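Local coordinates for protein citrate synthase (Thermotoga maritima, PDB 2P2W) that probably condenses oxaloacetate with acetyl-CoA and water to give citrate and free CoA in the tricarboxylic acid cycle, at residues 42-47 / 58-63; 219-224 / 241-246; 79-84 / 127-132. One frame throughout, in Å; residues are numbered along the deposited sequence.

Interaction 1. Residues 42-47 / 58-63; sequences FEETAY and SELEEF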
loop_
_atom_site.group_PDB
_atom_site.type_symbol
_atom_site.label_atom_id
_atom_site.label_comp_id
_atom_site.label_asym_id
_atom_site.label_seq_id
_atom_site.Cartn_x
_atom_site.Cartn_y
_atom_site.Cartn_z
ATOM N N PHE A 42 21.531 -15.177 -4.382
ATOM C CA PHE A 42 20.348 -14.345 -4.565
ATOM C C PHE A 42 19.667 -14.661 -5.895
ATOM O O PHE A 42 18.475 -14.965 -5.930
ATOM C CB PHE A 42 20.729 -12.863 -4.535
ATOM C CG PHE A 42 19.552 -11.932 -4.392
ATOM C CD1 PHE A 42 18.718 -11.668 -5.476
ATOM C CD2 PHE A 42 19.288 -11.305 -3.175
ATOM C CE1 PHE A 42 17.638 -10.789 -5.353
ATOM C CE2 PHE A 42 18.210 -10.423 -3.037
ATOM C CZ PHE A 42 17.383 -10.163 -4.127
ATOM N N GLU A 43 20.425 -14.588 -6.986
ATOM C CA GLU A 43 19.870 -14.845 -8.306
ATOM C C GLU A 43 19.305 -16.248 -8.488
ATOM O O GLU A 43 18.251 -16.412 -9.101
ATOM C CB GLU A 43 20.912 -14.568 -9.394
ATOM C CG GLU A 43 21.328 -13.109 -9.491
ATOM C CD GLU A 43 22.632 -12.811 -8.778
ATOM O OE1 GLU A 43 22.909 -13.438 -7.733
ATOM O OE2 GLU A 43 23.379 -11.935 -9.260
ATOM N N GLU A 44 19.990 -17.261 -7.964
ATOM C CA GLU A 44 19.500 -18.631 -8.112
ATOM C C GLU A 44 18.199 -18.881 -7.354
ATOM O O GLU A 44 17.283 -19.521 -7.873
ATOM C CB GLU A 44 20.553 -19.646 -7.653
ATOM C CG GLU A 44 20.172 -21.083 -7.986
ATOM C CD GLU A 44 21.143 -22.103 -7.427
ATOM O OE1 GLU A 44 21.233 -22.231 -6.188
ATOM O OE2 GLU A 44 21.820 -22.777 -8.232
ATOM N N THR A 45 18.107 -18.386 -6.122
ATOM C CA THR A 45 16.887 -18.590 -5.353
ATOM C C THR A 45 15.743 -17.740 -5.906
ATOM O O THR A 45 14.592 -18.170 -5.912
ATOM C CB THR A 45 17.106 -18.285 -3.860
ATOM O OG1 THR A 45 18.026 -19.246 -3.316
ATOM C CG2 THR A 45 15.779 -18.372 -3.095
ATOM N N ALA A 46 16.061 -16.542 -6.388
ATOM C CA ALA A 46 15.038 -15.668 -6.958
ATOM C C ALA A 46 14.488 -16.337 -8.215
ATOM O O ALA A 46 13.283 -16.318 -8.476
ATOM C CB ALA A 46 15.634 -14.310 -7.298
ATOM N N TYR A 47 15.385 -16.932 -8.992
ATOM C CA TYR A 47 14.987 -17.625 -10.213
ATOM C C TYR A 47 14.019 -18.738 -9.823
ATOM O O TYR A 47 12.961 -18.911 -10.431
ATOM C CB TYR A 47 16.212 -18.235 -10.895
ATOM C CG TYR A 47 15.898 -18.959 -12.186
ATOM C CD1 TYR A 47 15.344 -20.242 -12.176
ATOM C CD2 TYR A 47 16.139 -18.357 -13.415
ATOM C CE1 TYR A 47 15.040 -20.906 -13.365
ATOM C CE2 TYR A 47 15.841 -19.011 -14.608
ATOM C CZ TYR A 47 15.292 -20.283 -14.576
ATOM O OH TYR A 47 15.009 -20.928 -15.756
ATOM N N SER A 58 23.479 -22.870 -17.705
ATOM C CA SER A 58 23.283 -21.823 -18.703
ATOM C C SER A 58 22.126 -20.889 -18.344
ATOM O O SER A 58 22.206 -19.682 -18.569
ATOM C CB SER A 58 23.054 -22.436 -20.091
ATOM O OG SER A 58 21.924 -23.289 -20.104
ATOM N N GLU A 59 21.053 -21.439 -17.791
ATOM C CA GLU A 59 19.918 -20.608 -17.409
ATOM C C GLU A 59 20.329 -19.610 -16.326
ATOM O O GLU A 59 20.001 -18.427 -16.410
ATOM C CB GLU A 59 18.752 -21.473 -16.917
ATOM C CG GLU A 59 17.828 -21.937 -18.040
ATOM C CD GLU A 59 16.956 -23.106 -17.636
ATOM O OE1 GLU A 59 17.275 -23.763 -16.622
ATOM O OE2 GLU A 59 15.955 -23.377 -18.336
ATOM N N LEU A 60 21.056 -20.082 -15.317
ATOM C CA LEU A 60 21.500 -19.200 -14.243
ATOM C C LEU A 60 22.442 -18.128 -14.779
ATOM O O LEU A 60 22.348 -16.961 -14.401
ATOM C CB LEU A 60 22.214 -19.997 -13.148
ATOM C CG LEU A 60 22.688 -19.161 -11.953
ATOM C CD1 LEU A 60 21.503 -18.431 -11.340
ATOM C CD2 LEU A 60 23.343 -20.063 -10.921
ATOM N N GLU A 61 23.350 -18.535 -15.659
ATOM C CA GLU A 61 24.308 -17.610 -16.251
ATOM C C GLU A 61 23.575 -16.495 -16.990
ATOM O O GLU A 61 23.878 -15.314 -16.816
ATOM C CB GLU A 61 25.229 -18.353 -17.223
ATOM C CG GLU A 61 26.450 -17.554 -17.649
ATOM C CD GLU A 61 27.230 -18.220 -18.777
ATOM O OE1 GLU A 61 26.635 -18.488 -19.847
ATOM O OE2 GLU A 61 28.440 -18.474 -18.588
ATOM N N GLU A 62 22.610 -16.879 -17.820
ATOM C CA GLU A 62 21.832 -15.912 -18.584
ATOM C C GLU A 62 20.955 -15.051 -17.677
ATOM O O GLU A 62 20.784 -13.855 -17.915
ATOM C CB GLU A 62 20.966 -16.639 -19.617
ATOM C CG GLU A 62 21.756 -17.161 -20.807
ATOM C CD GLU A 62 21.023 -18.253 -21.564
ATOM O OE1 GLU A 62 19.774 -18.199 -21.630
ATOM O OE2 GLU A 62 21.698 -19.158 -22.102
ATOM N N PHE A 63 20.403 -15.659 -16.633
ATOM C CA PHE A 63 19.554 -14.918 -15.709
ATOM C C PHE A 63 20.384 -13.898 -14.929
ATOM O O PHE A 63 19.915 -12.796 -14.645
ATOM C CB PHE A 63 18.851 -15.874 -14.740
ATOM C CG PHE A 63 17.838 -15.201 -13.850
ATOM C CD1 PHE A 63 16.697 -14.608 -14.393
ATOM C CD2 PHE A 63 18.033 -15.143 -12.474
ATOM C CE1 PHE A 63 15.763 -13.962 -13.577
ATOM C CE2 PHE A 63 17.106 -14.501 -11.646
ATOM C CZ PHE A 63 15.970 -13.909 -12.199
#
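Tyr47 drives the edge of its ring into the face of Phe63, a T-shaped (edge-to-face) pair at the crossing of two successive helices, 42-51 and 57-69, in the mostly helical citrate synthase fold. The ring planes stand at 83° and the centroids lie 5.2 Å apart. Tyr47 CD2 makes the touch, sitting above the Phe63 ring plane, offset toward the rim and 3.6 Å from Phe63 CG. CG is anti to the backbone N in both residues (chi1 -179° in Tyr47), which sends each ring across the gap between the axes of 42-47 and 58-63, which pass 9.9 Å apart at 108°. At its own edge the Phe63 ring meets backbone: CE2 lies 3.4 Å from Glu43 O, an oxygen that already accepts the helical bond from Tyr47 N. An alanine here is likely to open a gap beside Glu43 O and remove the face that Tyr47 rests on, leaving its ring less firmly held. Beyond the pair, the Tyr47 hydroxyl passes across the Glu59 side chain, with OH 3.5 Å from Glu59 CD, yet its hydrogen-bond partner is Lys53, while Glu59 OE1 turns back to Thr56 N near the start of its own helix. Glu44 directs its carboxylate to Ser40 and to Arg363 and Tyr357 of the second subunit, whose Ile360 also packs on Leu60. Leu60 and Glu44 cross at about a right angle, the leucine's CD1 branch reaching the helix backbone 3.8 Å from Glu44 CA and its CD2 lying 4.1 Å from Glu44 OE2.

Interaction 2. Residues 219-224 / 241-246; sequences PPMLEE and EKRKIM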
loop_
_atom_site.group_PDB
_atom_site.type_symbol
_atom_site.label_atom_id
_atom_site.label_comp_id
_atom_site.label_asym_id
_atom_site.label_seq_id
_atom_site.Cartn_x
_atom_site.Cartn_y
_atom_site.Cartn_z
ATOM N N PRO A 219 18.149 -2.859 17.718
ATOM C CA PRO A 219 19.392 -2.268 18.189
ATOM C C PRO A 219 19.205 -1.293 19.376
ATOM O O PRO A 219 19.863 -1.389 20.401
ATOM C CB PRO A 219 20.070 -1.634 16.976
ATOM C CG PRO A 219 19.644 -2.492 15.791
ATOM C CD PRO A 219 18.155 -2.859 16.250
ATOM N N PRO A 220 18.277 -0.328 19.244
ATOM C CA PRO A 220 18.028 0.643 20.323
ATOM C C PRO A 220 17.495 -0.035 21.591
ATOM O O PRO A 220 17.781 0.391 22.721
ATOM C CB PRO A 220 16.991 1.588 19.712
ATOM C CG PRO A 220 16.622 1.202 18.305
ATOM C CD PRO A 220 17.445 -0.024 18.069
ATOM N N MET A 221 16.706 -1.085 21.397
ATOM C CA MET A 221 16.146 -1.822 22.522
ATOM C C MET A 221 17.272 -2.545 23.246
ATOM O O MET A 221 17.336 -2.546 24.476
ATOM C CB MET A 221 15.113 -2.838 22.037
ATOM C CG MET A 221 14.528 -3.682 23.154
ATOM S SD MET A 221 13.728 -5.172 22.541
ATOM C CE MET A 221 15.140 -6.133 22.038
ATOM N N LEU A 222 18.161 -3.163 22.474
ATOM C CA LEU A 222 19.294 -3.880 23.050
ATOM C C LEU A 222 20.164 -2.914 23.854
ATOM O O LEU A 222 20.637 -3.242 24.943
ATOM C CB LEU A 222 20.119 -4.540 21.936
ATOM C CG LEU A 222 19.383 -5.630 21.144
ATOM C CD1 LEU A 222 20.259 -6.135 19.998
ATOM C CD2 LEU A 222 19.004 -6.768 22.083
ATOM N N GLU A 223 20.368 -1.714 23.318
ATOM C CA GLU A 223 21.179 -0.714 23.999
ATOM C C GLU A 223 20.465 -0.205 25.247
ATOM O O GLU A 223 21.105 0.103 26.261
ATOM C CB GLU A 223 21.521 0.419 23.021
ATOM C CG GLU A 223 22.633 -0.021 22.063
ATOM C CD GLU A 223 22.702 0.746 20.749
ATOM O OE1 GLU A 223 21.781 1.527 20.445
ATOM O OE2 GLU A 223 23.681 0.532 20.003
ATOM N N GLU A 224 19.136 -0.149 25.182
ATOM C CA GLU A 224 18.335 0.294 26.316
ATOM C C GLU A 224 18.528 -0.704 27.455
ATOM O O GLU A 224 18.591 -0.324 28.626
ATOM C CB GLU A 224 16.854 0.350 25.931
ATOM C CG GLU A 224 15.991 1.088 26.932
ATOM C CD GLU A 224 14.505 0.921 26.661
ATOM O OE1 GLU A 224 14.113 0.897 25.476
ATOM O OE2 GLU A 224 13.733 0.827 27.636
ATOM N N GLU A 241 4.403 -3.363 31.982
ATOM C CA GLU A 241 3.922 -2.252 31.165
ATOM C C GLU A 241 3.207 -2.729 29.910
ATOM O O GLU A 241 2.657 -1.924 29.160
ATOM C CB GLU A 241 5.090 -1.361 30.737
ATOM C CG GLU A 241 5.796 -0.657 31.871
ATOM C CD GLU A 241 7.065 0.028 31.411
ATOM O OE1 GLU A 241 7.516 -0.258 30.281
ATOM O OE2 GLU A 241 7.617 0.842 32.179
ATOM N N LYS A 242 3.219 -4.038 29.682
ATOM C CA LYS A 242 2.593 -4.607 28.496
ATOM C C LYS A 242 3.264 -4.003 27.265
ATOM O O LYS A 242 2.607 -3.672 26.277
ATOM C CB LYS A 242 1.090 -4.306 28.483
ATOM C CG LYS A 242 0.316 -5.006 29.597
ATOM C CD LYS A 242 -1.182 -4.750 29.480
ATOM C CE LYS A 242 -1.969 -5.579 30.489
ATOM N NZ LYS A 242 -3.392 -5.756 30.068
ATOM N N ARG A 243 4.582 -3.848 27.346
ATOM C CA ARG A 243 5.362 -3.297 26.244
ATOM C C ARG A 243 5.790 -4.443 25.337
ATOM O O ARG A 243 6.251 -5.479 25.813
ATOM C CB ARG A 243 6.603 -2.568 26.779
ATOM C CG ARG A 243 7.554 -2.079 25.694
ATOM C CD ARG A 243 8.766 -1.365 26.283
ATOM N NE ARG A 243 9.821 -1.177 25.287
ATOM C CZ ARG A 243 10.977 -0.567 25.525
ATOM N NH1 ARG A 243 11.237 -0.075 26.731
ATOM N NH2 ARG A 243 11.875 -0.448 24.558
ATOM N N LYS A 244 5.633 -4.254 24.033
ATOM C CA LYS A 244 5.997 -5.282 23.069
ATOM C C LYS A 244 7.514 -5.430 22.992
ATOM O O LYS A 244 8.224 -4.455 22.753
ATOM C CB LYS A 244 5.435 -4.916 21.691
ATOM C CG LYS A 244 6.161 -5.554 20.511
ATOM C CD LYS A 244 5.825 -7.019 20.337
ATOM C CE LYS A 244 6.288 -7.526 18.974
ATOM N NZ LYS A 244 5.253 -8.350 18.286
ATOM N N ILE A 245 8.008 -6.646 23.209
ATOM C CA ILE A 245 9.442 -6.905 23.128
ATOM C C ILE A 245 9.786 -7.148 21.657
ATOM O O ILE A 245 9.412 -8.168 21.082
ATOM C CB ILE A 245 9.838 -8.144 23.963
ATOM C CG1 ILE A 245 9.493 -7.904 25.437
ATOM C CG2 ILE A 245 11.329 -8.426 23.806
ATOM C CD1 ILE A 245 9.741 -9.104 26.339
ATOM N N MET A 246 10.491 -6.195 21.054
ATOM C CA MET A 246 10.872 -6.284 19.647
ATOM C C MET A 246 11.798 -7.467 19.364
ATOM O O MET A 246 12.652 -7.802 20.175
ATOM C CB MET A 246 11.550 -4.978 19.222
ATOM C CG MET A 246 10.638 -3.758 19.258
ATOM S SD MET A 246 9.420 -3.758 17.911
ATOM C CE MET A 246 8.200 -2.585 18.560
#
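Arg243 grips the carboxylate of Glu224 end-on with two nitrogens, a bidentate salt bridge: NH2 donates to Glu224 OE1 at 2.8 Å and NH1 to Glu224 OE2, also at 2.8 Å. Both bonds are nearly straight, at 165° and 162°. The two flat groups are close to coplanar, 25° apart; OE2 uses its syn lone pair, whereas OE1 is met on the syn side but from somewhat out of the carboxylate plane. Such a paired grip restrains both groups from twisting. The chains come from opposite directions, and the Arg243 chain, extended from CG to NE, carries its guanidinium to helix 214-225. Phe234 of helix 231-241 packs against both partners. That helix closes in a Schellman motif with Lys242, of positive phi, as its C-prime residue, and the loop that follows runs back toward helix 214-225 in the citrate synthase fold. Inward from the ion pair, Met221 bends at chi3, bringing its methyl end to the loop backbone, with CE 3.5 Å from Met246 O. Its sulfur packs against two loop side chains, SD lying 4.0 Å from Met246 CB and 4.2 Å from Ile245 CG2. Leu283 of helix 275-289 also touches Met221, and Ile287 of the same helix touches Ile245. Met246 folds at chi2, its side chain lying about 7 Å from that of Asp300, a predicted active-site residue.

Interaction 3. Residues 79-84 / 127-132; sequences GILYHL and AYYYRY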
loop_
_atom_site.group_PDB
_atom_site.type_symbol
_atom_site.label_atom_id
_atom_site.label_comp_id
_atom_site.label_asym_id
_atom_site.label_seq_id
_atom_site.Cartn_x
_atom_site.Cartn_y
_atom_site.Cartn_z
ATOM N N GLY A 79 18.194 12.877 -11.894
ATOM C CA GLY A 79 17.966 14.303 -11.740
ATOM C C GLY A 79 17.187 14.599 -10.471
ATOM O O GLY A 79 17.489 15.551 -9.750
ATOM N N ILE A 80 16.179 13.776 -10.200
ATOM C CA ILE A 80 15.347 13.929 -9.013
ATOM C C ILE A 80 16.149 13.666 -7.738
ATOM O O ILE A 80 15.980 14.360 -6.739
ATOM C CB ILE A 80 14.147 12.957 -9.067
ATOM C CG1 ILE A 80 13.114 13.476 -10.068
ATOM C CG2 ILE A 80 13.539 12.782 -7.688
ATOM C CD1 ILE A 80 12.386 12.378 -10.822
ATOM N N LEU A 81 17.020 12.662 -7.782
ATOM C CA LEU A 81 17.844 12.299 -6.628
ATOM C C LEU A 81 18.575 13.485 -6.009
ATOM O O LEU A 81 18.540 13.685 -4.792
ATOM C CB LEU A 81 18.875 11.240 -7.024
ATOM C CG LEU A 81 19.898 10.868 -5.944
ATOM C CD1 LEU A 81 19.197 10.158 -4.799
ATOM C CD2 LEU A 81 20.981 9.981 -6.533
ATOM N N TYR A 82 19.229 14.272 -6.854
ATOM C CA TYR A 82 20.041 15.394 -6.376
ATOM C C TYR A 82 19.213 16.597 -5.869
ATOM O O TYR A 82 19.749 17.631 -5.486
ATOM C CB TYR A 82 21.008 15.820 -7.491
ATOM C CG TYR A 82 22.188 14.902 -7.505
ATOM C CD1 TYR A 82 23.169 15.010 -6.522
ATOM C CD2 TYR A 82 22.300 13.906 -8.479
ATOM C CE1 TYR A 82 24.240 14.121 -6.497
ATOM C CE2 TYR A 82 23.373 13.021 -8.459
ATOM C CZ TYR A 82 24.342 13.128 -7.474
ATOM O OH TYR A 82 25.405 12.242 -7.435
ATOM N N HIS A 83 17.863 16.457 -5.896
ATOM C CA HIS A 83 17.014 17.530 -5.373
ATOM C C HIS A 83 16.200 17.053 -4.152
ATOM O O HIS A 83 15.314 17.736 -3.656
ATOM C CB HIS A 83 16.054 18.003 -6.479
ATOM C CG HIS A 83 16.813 18.701 -7.592
ATOM N ND1 HIS A 83 17.165 18.077 -8.746
ATOM C CD2 HIS A 83 17.260 20.031 -7.651
ATOM C CE1 HIS A 83 17.829 19.010 -9.465
ATOM N NE2 HIS A 83 17.902 20.189 -8.835
ATOM N N LEU A 84 16.501 15.805 -3.710
ATOM C CA LEU A 84 15.794 15.240 -2.547
ATOM C C LEU A 84 16.500 15.607 -1.237
ATOM O O LEU A 84 17.690 15.888 -1.201
ATOM C CB LEU A 84 15.834 13.718 -2.634
ATOM C CG LEU A 84 14.981 13.061 -3.724
ATOM C CD1 LEU A 84 15.176 11.549 -3.699
ATOM C CD2 LEU A 84 13.477 13.305 -3.549
ATOM N N ALA A 127 21.876 2.277 -2.725
ATOM C CA ALA A 127 23.278 2.673 -2.756
ATOM C C ALA A 127 23.447 4.122 -3.210
ATOM O O ALA A 127 24.193 4.887 -2.595
ATOM C CB ALA A 127 24.067 1.735 -3.662
ATOM N N TYR A 128 22.750 4.500 -4.278
ATOM C CA TYR A 128 22.833 5.865 -4.787
ATOM C C TYR A 128 22.404 6.891 -3.749
ATOM O O TYR A 128 23.049 7.930 -3.595
ATOM C CB TYR A 128 21.955 6.034 -6.026
ATOM C CG TYR A 128 22.579 5.584 -7.335
ATOM C CD1 TYR A 128 23.747 4.821 -7.363
ATOM C CD2 TYR A 128 21.979 5.912 -8.548
ATOM C CE1 TYR A 128 24.300 4.393 -8.579
ATOM C CE2 TYR A 128 22.516 5.492 -9.758
ATOM C CZ TYR A 128 23.673 4.735 -9.770
ATOM O OH TYR A 128 24.185 4.318 -10.976
ATOM N N TYR A 129 21.307 6.616 -3.048
ATOM C CA TYR A 129 20.832 7.565 -2.050
ATOM C C TYR A 129 21.805 7.641 -0.881
ATOM O O TYR A 129 22.006 8.703 -0.298
ATOM C CB TYR A 129 19.432 7.191 -1.552
ATOM C CG TYR A 129 18.852 8.241 -0.635
ATOM C CD1 TYR A 129 18.259 9.397 -1.154
ATOM C CD2 TYR A 129 18.976 8.129 0.746
ATOM C CE1 TYR A 129 17.814 10.419 -0.312
ATOM C CE2 TYR A 129 18.530 9.142 1.595
ATOM C CZ TYR A 129 17.955 10.282 1.062
ATOM O OH TYR A 129 17.526 11.280 1.908
ATOM N N TYR A 130 22.409 6.509 -0.549
ATOM C CA TYR A 130 23.381 6.455 0.532
ATOM C C TYR A 130 24.569 7.364 0.205
ATOM O O TYR A 130 24.946 8.224 1.008
ATOM C CB TYR A 130 23.863 5.020 0.719
ATOM C CG TYR A 130 24.922 4.856 1.779
ATOM C CD1 TYR A 130 24.632 5.086 3.125
ATOM C CD2 TYR A 130 26.215 4.457 1.440
ATOM C CE1 TYR A 130 25.605 4.918 4.108
ATOM C CE2 TYR A 130 27.193 4.285 2.415
ATOM C CZ TYR A 130 26.881 4.517 3.746
ATOM O OH TYR A 130 27.847 4.350 4.710
ATOM N N ARG A 131 25.151 7.167 -0.978
ATOM C CA ARG A 131 26.296 7.960 -1.422
ATOM C C ARG A 131 25.923 9.437 -1.492
ATOM O O ARG A 131 26.658 10.301 -1.009
ATOM C CB ARG A 131 26.764 7.491 -2.803
ATOM C CG ARG A 131 27.123 6.017 -2.876
ATOM C CD ARG A 131 28.409 5.700 -2.119
ATOM N NE ARG A 131 29.581 6.308 -2.743
ATOM C CZ ARG A 131 30.834 6.069 -2.364
ATOM N NH1 ARG A 131 31.079 5.230 -1.365
ATOM N NH2 ARG A 131 31.844 6.669 -2.981
ATOM N N TYR A 132 24.776 9.714 -2.104
ATOM C CA TYR A 132 24.279 11.076 -2.248
ATOM C C TYR A 132 24.084 11.758 -0.898
ATOM O O TYR A 132 24.601 12.851 -0.666
ATOM C CB TYR A 132 22.952 11.069 -3.012
ATOM C CG TYR A 132 22.164 12.354 -2.893
ATOM C CD1 TYR A 132 22.647 13.547 -3.434
ATOM C CD2 TYR A 132 20.936 12.379 -2.232
ATOM C CE1 TYR A 132 21.922 14.734 -3.321
ATOM C CE2 TYR A 132 20.205 13.558 -2.110
ATOM C CZ TYR A 132 20.705 14.732 -2.659
ATOM O OH TYR A 132 19.983 15.897 -2.542
#
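Tyr132 reaches over the end of helix 75-81 and donates its hydroxyl to Leu84 O, with OH 2.7 Å away and in the carbonyl plane. CG anti to the backbone N (chi1 164°) carries the ring across from helix 110-133. Leu81 O sits over one face, 3.2 Å from Tyr132 CE2 and offset toward the rim, while Leu84 O lies at the edge, near the ring plane. On the Leu81 side chain, CD1 divides its contacts between Tyr132 CD2 and the edge of the Tyr129 ring, where Tyr129 CD1 is 3.8 Å away; the CD2 branch instead meets Tyr128 CB at 4.1 Å. The backbone beneath the tyrosine is a type I beta turn, Leu81 to Leu84, which leads the chain out of helix 75-81 in the mostly helical citrate synthase fold. Within it Tyr82 starts away from helix 110-133, but with CG beside its own N (chi1 -81°) its ring swings back alongside Tyr132, and Tyr82 CD1 comes 3.4 Å from Tyr132 CE1. The two rings meet obliquely. His83 ND1 donates a hydrogen bond back to Gly79 O at 2.7 Å, and its ring stacks on His83 of the second subunit.

How the interactions relate
From the N terminus, interaction 1 comes first, closing the short connection between helices 42-51 and 57-69. Interaction 3 opens on helix 75-81, the next helix after 57-69, and closes a longer loop of 42 residues when helix 110-133 returns to it. Interaction 2 is last, joining helix 214-225 to the segment after helix 231-241. The three loops lie in series, neither nested nor crossed. None touches another: centres of interactions 1 and 3 are about 29 Å apart, and those of 1 and 2 about 39 Å, on opposite sides of the chain's centre. Interactions 1 and 3 also meet the second subunit, whereas interaction 2 lies nearer the predicted active site.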